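Arginase (Glaciozyma antarctica, PDB 5YNL) probably hydrolyses L-arginine to L-ornithine and urea, as a cold-adapted member of the manganese-dependent arginase family. Local coordinates at residues A[46-52]-A[321-325]; A[149-155]-A[327-332]; A[175-181]-A[229-235]. All blocks are in the same frame, centred on the assembly; numbering follows the deposited sequence.

Interaction 1 (A[46-52]-A[321-325])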
loop_
_atom_site.group_PDB
_atom_site.type_symbol
_atom_site.label_atom_id
_atom_site.label_comp_id
_atom_site.label_asym_id
_atom_site.label_seq_id
_atom_site.Cartn_x
_atom_site.Cartn_y
_atom_site.Cartn_z
ATOM N N PRO A 46 -9.386 -5.218 -18.114
ATOM C CA PRO A 46 -8.643 -5.709 -19.294
ATOM C C PRO A 46 -8.153 -7.149 -19.146
ATOM O O PRO A 46 -7.833 -7.572 -18.027
ATOM C CB PRO A 46 -7.437 -4.762 -19.375
ATOM C CG PRO A 46 -7.305 -4.174 -18.002
ATOM C CD PRO A 46 -8.701 -4.077 -17.470
ATOM N N ALA A 47 -8.077 -7.884 -20.258
ATOM C CA ALA A 47 -7.661 -9.291 -20.226
ATOM C C ALA A 47 -6.192 -9.416 -19.830
ATOM O O ALA A 47 -5.753 -10.466 -19.347
ATOM C CB ALA A 47 -7.915 -9.966 -21.568
ATOM N N THR A 48 -5.451 -8.328 -20.041
ATOM C CA THR A 48 -4.035 -8.252 -19.705
ATOM C C THR A 48 -3.674 -6.822 -19.266
ATOM O O THR A 48 -4.394 -5.871 -19.578
ATOM C CB THR A 48 -3.158 -8.699 -20.898
ATOM O OG1 THR A 48 -1.802 -8.868 -20.467
ATOM C CG2 THR A 48 -3.214 -7.677 -22.024
ATOM N N SER A 49 -2.570 -6.672 -18.537
ATOM C CA SER A 49 -2.194 -5.369 -18.001
ATOM C C SER A 49 -1.876 -4.401 -19.118
ATOM O O SER A 49 -1.074 -4.724 -20.001
ATOM C CB SER A 49 -0.984 -5.479 -17.095
ATOM O OG SER A 49 -0.435 -4.200 -16.869
ATOM N N PRO A 50 -2.517 -3.213 -19.089
ATOM C CA PRO A 50 -2.300 -2.119 -20.053
ATOM C C PRO A 50 -1.134 -1.232 -19.648
ATOM O O PRO A 50 -0.799 -0.312 -20.385
ATOM C CB PRO A 50 -3.599 -1.296 -19.972
ATOM C CG PRO A 50 -4.410 -1.883 -18.783
ATOM C CD PRO A 50 -3.519 -2.857 -18.066
ATOM N N PHE A 51 -0.526 -1.502 -18.496
ATOM C CA PHE A 51 0.516 -0.632 -17.950
ATOM C C PHE A 51 1.924 -1.252 -17.953
ATOM O O PHE A 51 2.905 -0.582 -18.313
ATOM C CB PHE A 51 0.140 -0.202 -16.523
ATOM C CG PHE A 51 -1.240 0.380 -16.414
ATOM C CD1 PHE A 51 -1.596 1.507 -17.151
ATOM C CD2 PHE A 51 -2.187 -0.200 -15.581
ATOM C CE1 PHE A 51 -2.881 2.045 -17.051
ATOM C CE2 PHE A 51 -3.462 0.327 -15.473
ATOM C CZ PHE A 51 -3.816 1.450 -16.209
ATOM N N LEU A 52 2.018 -2.523 -17.554
ATOM C CA LEU A 52 3.316 -3.174 -17.314
ATOM C C LEU A 52 4.171 -3.435 -18.557
ATOM O O LEU A 52 3.675 -3.422 -19.679
ATOM C CB LEU A 52 3.128 -4.492 -16.545
ATOM C CG LEU A 52 3.291 -4.452 -15.027
ATOM C CD1 LEU A 52 3.190 -3.037 -14.509
ATOM C CD2 LEU A 52 2.241 -5.322 -14.353
ATOM N N THR A 321 -8.023 -7.860 -11.766
ATOM C CA THR A 321 -8.305 -6.685 -12.617
ATOM C C THR A 321 -7.221 -6.379 -13.650
ATOM O O THR A 321 -7.489 -5.676 -14.624
ATOM C CB THR A 321 -8.530 -5.379 -11.813
ATOM O OG1 THR A 321 -7.263 -4.803 -11.500
ATOM C CG2 THR A 321 -9.302 -5.646 -10.536
ATOM N N ASN A 322 -6.010 -6.884 -13.412
ATOM C CA ASN A 322 -4.811 -6.516 -14.189
ATOM C C ASN A 322 -4.367 -5.050 -14.062
ATOM O O ASN A 322 -3.461 -4.616 -14.773
ATOM C CB ASN A 322 -4.937 -6.908 -15.676
ATOM C CG ASN A 322 -4.933 -8.401 -15.888
ATOM O OD1 ASN A 322 -4.116 -9.119 -15.300
ATOM N ND2 ASN A 322 -5.849 -8.886 -16.732
ATOM N N LEU A 323 -4.986 -4.302 -13.148
ATOM C CA LEU A 323 -4.710 -2.863 -13.020
ATOM C C LEU A 323 -3.582 -2.542 -12.024
ATOM O O LEU A 323 -3.102 -1.409 -11.956
ATOM C CB LEU A 323 -5.988 -2.097 -12.656
ATOM C CG LEU A 323 -7.181 -2.344 -13.601
ATOM C CD1 LEU A 323 -8.508 -1.982 -12.936
ATOM C CD2 LEU A 323 -7.026 -1.581 -14.905
ATOM N N LEU A 324 -3.154 -3.537 -11.251
ATOM C CA LEU A 324 -2.164 -3.288 -10.199
ATOM C C LEU A 324 -0.762 -2.923 -10.745
ATOM O O LEU A 324 -0.179 -3.660 -11.537
ATOM C CB LEU A 324 -2.075 -4.507 -9.285
ATOM C CG LEU A 324 -1.102 -4.426 -8.109
ATOM C CD1 LEU A 324 -1.723 -3.615 -6.963
ATOM C CD2 LEU A 324 -0.725 -5.847 -7.650
ATOM N N VAL A 325 -0.223 -1.790 -10.310
ATOM C CA VAL A 325 1.150 -1.447 -10.663
ATOM C C VAL A 325 2.060 -1.372 -9.437
ATOM O O VAL A 325 3.266 -1.560 -9.553
ATOM C CB VAL A 325 1.239 -0.127 -11.440
ATOM C CG1 VAL A 325 0.561 -0.259 -12.811
ATOM C CG2 VAL A 325 0.613 1.011 -10.624
#

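Interaction 2 (A[149-155]-A[327-332])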
loop_
_atom_site.group_PDB
_atom_site.type_symbol
_atom_site.label_atom_id
_atom_site.label_comp_id
_atom_site.label_asym_id
_atom_site.label_seq_id
_atom_site.Cartn_x
_atom_site.Cartn_y
_atom_site.Cartn_z
ATOM N N VAL A 149 7.051 -3.847 -5.625
ATOM C CA VAL A 149 6.632 -4.439 -4.362
ATOM C C VAL A 149 7.434 -3.773 -3.246
ATOM O O VAL A 149 8.636 -4.023 -3.117
ATOM C CB VAL A 149 6.860 -5.980 -4.342
ATOM C CG1 VAL A 149 6.396 -6.586 -3.020
ATOM C CG2 VAL A 149 6.139 -6.653 -5.523
ATOM N N THR A 150 6.792 -2.912 -2.453
ATOM C CA THR A 150 7.499 -2.322 -1.318
ATOM C C THR A 150 7.244 -3.131 -0.059
ATOM O O THR A 150 6.084 -3.291 0.392
ATOM C CB THR A 150 7.176 -0.848 -1.060
ATOM O OG1 THR A 150 7.219 -0.120 -2.291
ATOM C CG2 THR A 150 8.205 -0.260 -0.108
ATOM N N LEU A 151 8.342 -3.659 0.484
ATOM C CA LEU A 151 8.306 -4.460 1.690
ATOM C C LEU A 151 8.668 -3.531 2.817
ATOM O O LEU A 151 9.814 -3.073 2.926
ATOM C CB LEU A 151 9.299 -5.618 1.610
ATOM C CG LEU A 151 8.960 -6.613 0.507
ATOM C CD1 LEU A 151 9.890 -7.830 0.549
ATOM C CD2 LEU A 151 7.478 -7.025 0.596
ATOM N N GLY A 152 7.695 -3.243 3.667
ATOM C CA GLY A 152 7.956 -2.245 4.667
ATOM C C GLY A 152 7.986 -2.653 6.122
ATOM O O GLY A 152 7.560 -3.750 6.555
ATOM N N GLY A 153 8.561 -1.729 6.875
ATOM C CA GLY A 153 8.173 -1.537 8.238
ATOM C C GLY A 153 6.948 -0.643 8.162
ATOM O O GLY A 153 5.881 -1.044 7.686
ATOM N N ASP A 154 7.136 0.599 8.581
ATOM C CA ASP A 154 6.048 1.490 8.928
ATOM C C ASP A 154 5.194 1.923 7.742
ATOM O O ASP A 154 5.690 2.069 6.635
ATOM C CB ASP A 154 6.635 2.716 9.602
ATOM C CG ASP A 154 5.603 3.518 10.298
ATOM O OD1 ASP A 154 5.324 3.186 11.469
ATOM O OD2 ASP A 154 5.057 4.459 9.673
ATOM N N HIS A 155 3.907 2.133 7.980
ATOM C CA HIS A 155 3.021 2.577 6.914
ATOM C C HIS A 155 3.269 4.044 6.480
ATOM O O HIS A 155 2.924 4.427 5.360
ATOM C CB HIS A 155 1.545 2.298 7.250
ATOM C CG HIS A 155 0.691 2.023 6.042
ATOM N ND1 HIS A 155 -0.626 1.627 6.129
ATOM C CD2 HIS A 155 0.977 2.100 4.720
ATOM C CE1 HIS A 155 -1.113 1.446 4.911
ATOM N NE2 HIS A 155 -0.161 1.734 4.041
ATOM N N LEU A 327 2.415 -2.399 -5.087
ATOM C CA LEU A 327 1.986 -3.150 -3.919
ATOM C C LEU A 327 2.910 -2.835 -2.750
ATOM O O LEU A 327 4.139 -3.035 -2.855
ATOM C CB LEU A 327 2.087 -4.647 -4.225
ATOM C CG LEU A 327 1.931 -5.636 -3.068
ATOM C CD1 LEU A 327 0.518 -5.552 -2.491
ATOM C CD2 LEU A 327 2.245 -7.022 -3.557
ATOM N N ASP A 328 2.339 -2.340 -1.652
ATOM C CA ASP A 328 3.083 -2.244 -0.405
ATOM C C ASP A 328 2.633 -3.370 0.529
ATOM O O ASP A 328 1.423 -3.627 0.668
ATOM C CB ASP A 328 2.801 -0.938 0.329
ATOM C CG ASP A 328 2.907 0.284 -0.544
ATOM O OD1 ASP A 328 3.591 0.263 -1.596
ATOM O OD2 ASP A 328 2.298 1.292 -0.133
ATOM N N ILE A 329 3.588 -4.016 1.185
ATOM C CA ILE A 329 3.265 -4.957 2.243
ATOM C C ILE A 329 3.957 -4.397 3.486
ATOM O O ILE A 329 5.188 -4.544 3.637
ATOM C CB ILE A 329 3.830 -6.359 1.950
ATOM C CG1 ILE A 329 3.377 -6.869 0.580
ATOM C CG2 ILE A 329 3.487 -7.337 3.095
ATOM C CD1 ILE A 329 1.960 -7.433 0.531
ATOM N N MET A 330 3.200 -3.748 4.367
ATOM C CA MET A 330 3.817 -2.966 5.428
ATOM C C MET A 330 3.694 -3.623 6.811
ATOM O O MET A 330 2.868 -4.522 7.015
ATOM C CB MET A 330 3.184 -1.571 5.446
ATOM C CG MET A 330 3.283 -0.797 4.127
ATOM S SD MET A 330 4.929 -0.181 3.679
ATOM C CE MET A 330 4.487 1.149 2.559
ATOM N N GLU A 331 4.510 -3.167 7.753
ATOM C CA GLU A 331 4.442 -3.623 9.143
ATOM C C GLU A 331 4.443 -5.144 9.315
ATOM O O GLU A 331 3.704 -5.693 10.130
ATOM C CB GLU A 331 3.272 -2.966 9.882
ATOM C CG GLU A 331 3.452 -1.458 10.054
ATOM C CD GLU A 331 2.438 -0.820 11.002
ATOM O OE1 GLU A 331 2.105 -1.435 12.052
ATOM O OE2 GLU A 331 1.991 0.313 10.694
ATOM N N ILE A 332 5.312 -5.801 8.552
ATOM C CA ILE A 332 5.408 -7.255 8.512
ATOM C C ILE A 332 5.768 -7.863 9.877
ATOM O O ILE A 332 5.111 -8.802 10.323
ATOM C CB ILE A 332 6.405 -7.701 7.417
ATOM C CG1 ILE A 332 5.828 -7.413 6.027
ATOM C CG2 ILE A 332 6.758 -9.175 7.564
ATOM C CD1 ILE A 332 6.877 -7.165 4.967
HETATM O O HOH W 1 5.198 0.012 -3.765
#

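Interaction 3 (A[175-181]-A[229-235])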
loop_
_atom_site.group_PDB
_atom_site.type_symbol
_atom_site.label_atom_id
_atom_site.label_comp_id
_atom_site.label_asym_id
_atom_site.label_seq_id
_atom_site.Cartn_x
_atom_site.Cartn_y
_atom_site.Cartn_z
ATOM N N ILE A 175 -5.662 1.993 -2.888
ATOM C CA ILE A 175 -6.466 1.190 -1.970
ATOM C C ILE A 175 -5.631 0.935 -0.731
ATOM O O ILE A 175 -4.550 0.341 -0.791
ATOM C CB ILE A 175 -6.912 -0.124 -2.613
ATOM C CG1 ILE A 175 -7.805 0.188 -3.809
ATOM C CG2 ILE A 175 -7.693 -1.021 -1.609
ATOM C CD1 ILE A 175 -8.280 -1.042 -4.493
ATOM N N TRP A 176 -6.122 1.414 0.396
ATOM C CA TRP A 176 -5.302 1.470 1.581
ATOM C C TRP A 176 -5.921 0.483 2.562
ATOM O O TRP A 176 -7.083 0.636 2.966
ATOM C CB TRP A 176 -5.344 2.892 2.117
ATOM C CG TRP A 176 -4.463 3.195 3.270
ATOM C CD1 TRP A 176 -4.662 2.850 4.584
ATOM C CD2 TRP A 176 -3.277 3.991 3.241
ATOM N NE1 TRP A 176 -3.643 3.359 5.361
ATOM C CE2 TRP A 176 -2.783 4.060 4.560
ATOM C CE3 TRP A 176 -2.571 4.629 2.222
ATOM C CZ2 TRP A 176 -1.603 4.742 4.880
ATOM C CZ3 TRP A 176 -1.412 5.303 2.538
ATOM C CH2 TRP A 176 -0.939 5.360 3.854
ATOM N N VAL A 177 -5.164 -0.549 2.914
ATOM C CA VAL A 177 -5.660 -1.579 3.813
ATOM C C VAL A 177 -4.934 -1.481 5.159
ATOM O O VAL A 177 -3.716 -1.711 5.258
ATOM C CB VAL A 177 -5.503 -2.977 3.195
ATOM C CG1 VAL A 177 -6.052 -4.059 4.158
ATOM C CG2 VAL A 177 -6.220 -3.045 1.825
ATOM N N ASP A 178 -5.687 -1.122 6.200
ATOM C CA ASP A 178 -5.091 -0.753 7.486
ATOM C C ASP A 178 -6.199 -0.607 8.506
ATOM O O ASP A 178 -7.352 -0.322 8.153
ATOM C CB ASP A 178 -4.327 0.581 7.351
ATOM C CG ASP A 178 -3.296 0.800 8.458
ATOM O OD1 ASP A 178 -3.676 0.732 9.645
ATOM O OD2 ASP A 178 -2.109 1.045 8.150
ATOM N N ALA A 179 -5.848 -0.842 9.768
ATOM C CA ALA A 179 -6.768 -0.612 10.875
ATOM C C ALA A 179 -6.851 0.883 11.147
ATOM O O ALA A 179 -7.769 1.353 11.829
ATOM C CB ALA A 179 -6.286 -1.351 12.114
ATOM N N HIS A 180 -5.873 1.621 10.618
ATOM C CA HIS A 180 -5.730 3.049 10.890
ATOM C C HIS A 180 -5.835 3.884 9.631
ATOM O O HIS A 180 -5.318 3.504 8.585
ATOM C CB HIS A 180 -4.367 3.323 11.521
ATOM C CG HIS A 180 -4.021 2.396 12.631
ATOM N ND1 HIS A 180 -4.845 2.204 13.727
ATOM C CD2 HIS A 180 -2.948 1.595 12.828
ATOM C CE1 HIS A 180 -4.288 1.337 14.545
ATOM N NE2 HIS A 180 -3.131 0.949 14.023
ATOM N N ALA A 181 -6.468 5.045 9.748
ATOM C CA ALA A 181 -6.600 5.961 8.614
ATOM C C ALA A 181 -5.304 6.723 8.317
ATOM O O ALA A 181 -5.112 7.185 7.194
ATOM C CB ALA A 181 -7.775 6.931 8.819
ATOM N N VAL A 229 -9.364 4.872 -1.127
ATOM C CA VAL A 229 -10.383 4.134 -0.390
ATOM C C VAL A 229 -9.736 3.284 0.706
ATOM O O VAL A 229 -8.636 2.722 0.519
ATOM C CB VAL A 229 -11.326 3.315 -1.339
ATOM C CG1 VAL A 229 -10.573 2.192 -2.039
ATOM C CG2 VAL A 229 -12.526 2.759 -0.584
ATOM N N TYR A 230 -10.402 3.225 1.860
ATOM C CA TYR A 230 -9.893 2.533 3.032
ATOM C C TYR A 230 -10.712 1.258 3.283
ATOM O O TYR A 230 -11.959 1.277 3.259
ATOM C CB TYR A 230 -10.013 3.432 4.263
ATOM C CG TYR A 230 -9.025 4.570 4.359
ATOM C CD1 TYR A 230 -7.740 4.361 4.829
ATOM C CD2 TYR A 230 -9.387 5.863 4.023
ATOM C CE1 TYR A 230 -6.835 5.399 4.936
ATOM C CE2 TYR A 230 -8.480 6.918 4.130
ATOM C CZ TYR A 230 -7.208 6.670 4.588
ATOM O OH TYR A 230 -6.296 7.694 4.697
ATOM N N ILE A 231 -10.013 0.155 3.529
ATOM C CA ILE A 231 -10.636 -1.115 3.862
ATOM C C ILE A 231 -9.959 -1.649 5.099
ATOM O O ILE A 231 -8.713 -1.762 5.113
ATOM C CB ILE A 231 -10.419 -2.141 2.742
ATOM C CG1 ILE A 231 -11.117 -1.652 1.469
ATOM C CG2 ILE A 231 -10.948 -3.511 3.162
ATOM C CD1 ILE A 231 -10.716 -2.377 0.194
ATOM N N GLY A 232 -10.755 -2.009 6.115
ATOM C CA GLY A 232 -10.248 -2.651 7.321
ATOM C C GLY A 232 -10.189 -1.755 8.547
ATOM O O GLY A 232 -9.764 -2.188 9.624
ATOM N N LEU A 233 -10.613 -0.502 8.393
ATOM C CA LEU A 233 -10.542 0.476 9.479
ATOM C C LEU A 233 -11.271 0.021 10.760
ATOM O O LEU A 233 -12.346 -0.617 10.707
ATOM C CB LEU A 233 -11.080 1.832 9.023
ATOM C CG LEU A 233 -10.292 2.630 7.976
ATOM C CD1 LEU A 233 -10.994 3.977 7.730
ATOM C CD2 LEU A 233 -8.850 2.862 8.402
ATOM N N ARG A 234 -10.662 0.313 11.907
ATOM C CA ARG A 234 -11.324 0.090 13.188
ATOM C C ARG A 234 -10.930 1.152 14.227
ATOM O O ARG A 234 -11.793 1.884 14.705
ATOM C CB ARG A 234 -11.171 -1.362 13.683
ATOM C CG ARG A 234 -9.799 -1.737 14.183
ATOM C CD ARG A 234 -9.248 -2.908 13.434
ATOM N NE ARG A 234 -8.954 -4.019 14.322
ATOM C CZ ARG A 234 -7.968 -4.888 14.123
ATOM N NH1 ARG A 234 -7.185 -4.754 13.058
ATOM N NH2 ARG A 234 -7.765 -5.888 14.983
ATOM N N ASP A 235 -9.647 1.273 14.551
ATOM C CA ASP A 235 -9.223 2.372 15.415
ATOM C C ASP A 235 -8.662 3.548 14.615
ATOM O O ASP A 235 -7.575 3.462 14.038
ATOM C CB ASP A 235 -8.231 1.930 16.501
ATOM C CG ASP A 235 -7.829 3.078 17.428
ATOM O OD1 ASP A 235 -8.699 3.583 18.170
ATOM O OD2 ASP A 235 -6.643 3.475 17.420
#

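Interaction 1 (A[46-52]-A[321-325])
Asn322 supplies the polar link to the N-terminal loop: its ND2 donates to Pro46 O at 2.7 Å, the N-H...O angle being 165°. The acceptor lies almost exactly in the amide plane of Asn322, whereas ND2 is tilted away from the carbonyl plane of Pro46. Asn322 CG, anti to the carbonyl carbon (chi1 -68°), brings the amide against the backbone of residues 46-48 and lies 3.9 Å from Thr48 CA. Asparagine suits the place twice over, since it tolerates the positive phi here and carries the donor. Its own backbone O meets Ser49 CA at 3.5 Å in a CA-H...O contact.

Two short side chains shape the backbones within their own segments. Ser49 OG accepts from both Phe51 N and Leu52 N, an ST turn and an ST motif that hold residues 49-52 in a tight turn. Thr321 OG1 likewise accepts from Leu323 N in an ST turn. This is the turn between helix 308-320 and strand 324-330 of the arginase alpha/beta fold, at the end of the sheet where that strand begins.

Apolar contacts fill the remainder. Pro46 CD rests on Leu323 CD2 at 4.0 Å, and Phe51 CE2 reaches the same methyl at 4.1 Å. Val325 CG1 approaches Phe51 CB at 3.7 Å and also touches Leu52 CD1. Pro50 CG lies over one face of the Phe51 ring, offset toward the rim, and Pro280 also touches Phe51.

Interaction 2 (A[149-155]-A[327-332])
Thr150 and Asp328 sit side by side on neighbouring parallel strands, and a water spans their polar ends: it lies 2.5 Å from Thr150 OG1 and donates to Asp328 OD1 at 2.7 Å. The backbones pair in register. Leu327 O accepts from Thr150 N, Thr150 O from Ile329 N at 2.7 Å, and Ile329 O from Gly152 N at 2.8 Å. On the other face Leu151 CD2 packs on Ile329 CB (3.9 Å), branched apolar groups that fill the layer beneath helices 77-83 and 345-356.

At the last residues of the two strands, Met330 bends at chi2 (-72°) and lays SD 3.8 Å from Gly152 CA; any CB there would collide with the sulfur, so glycine fits. Met330 CG meets His155 CD2 at 3.7 Å, the two side chains crossing at about a right angle.

Further out, Thr161 OG1 hydrogen-bonds both Thr150 OG1 and Asp328 OD1. His155 is held by Ser284 OG at NE2, with Asp178 beside ND1, and Glu331 OE2 by His195. Loops at the C-terminal ends of parallel strands, one with the Gly-Gly-Asp-His sequence, are typical of the arginase metal site, where that histidine probably serves as a manganese ligand.

Interaction 3 (A[175-181]-A[229-235])
Trp176 turns CG anti to its backbone N (chi1 -175°), while Tyr230 sets CG anti to its carbonyl carbon (chi1 -74°), and these torsions bring the two rings together on one face of the sheet. The edge of Tyr230 points at the face of the indole five-membered ring in an offset edge-to-face pair, centroids 4.8 Å apart and planes at 64°; Tyr230 CE1 comes within 3.4 Å of Trp176 CD1. Tyr230 OH makes a weak hydrogen bond to Ala181 O, and Ala181 CB lies over the tyrosine face. Were Tyr230 replaced by alanine, the indole face would probably lose its aromatic mate and Ala181 O that weak donor.

On the other face Ile175 CG1 meets Val229 CG1 at 3.8 Å, beneath helix 254-273. These are parallel neighbours in the arginase sheet, and strand 173-177 runs into the Asp-Ala-His-Ala-Asp signature, whose Asp178, His180 and Asp182 are probably manganese ligands, as in other arginases. Asp178 OD1 accepts from His180 N at 2.6 Å, an Asx turn that shapes this loop. Arg234 N donates to Ala179 O. His180 ND1 donates almost straight to Asp235 O at 3.0 Å, in the planes of its ring and the carbonyl, although Asp235 is poorly ordered.

All three interactions reach one parallel sheet, interaction 1 only through the start of strand 324-330. Interactions 1 and 2 share that strand but sit toward its two ends, their centres about 22 Å apart: the first where it begins, the second where it runs out into the probable metal site. Interaction 3 is nested along the chain within the loops closed by both others, with its centre about 14 Å from that of interaction 2 and about 24 Å from that of interaction 1. Interactions 2 and 3 touch directly: His155 ND1 probably hydrogen-bonds Asp178 OD2 at 2.6 Å, while the His155 ring stacks on Trp176. Two signature loops thus meet at the presumed manganese centre, far from interaction 1.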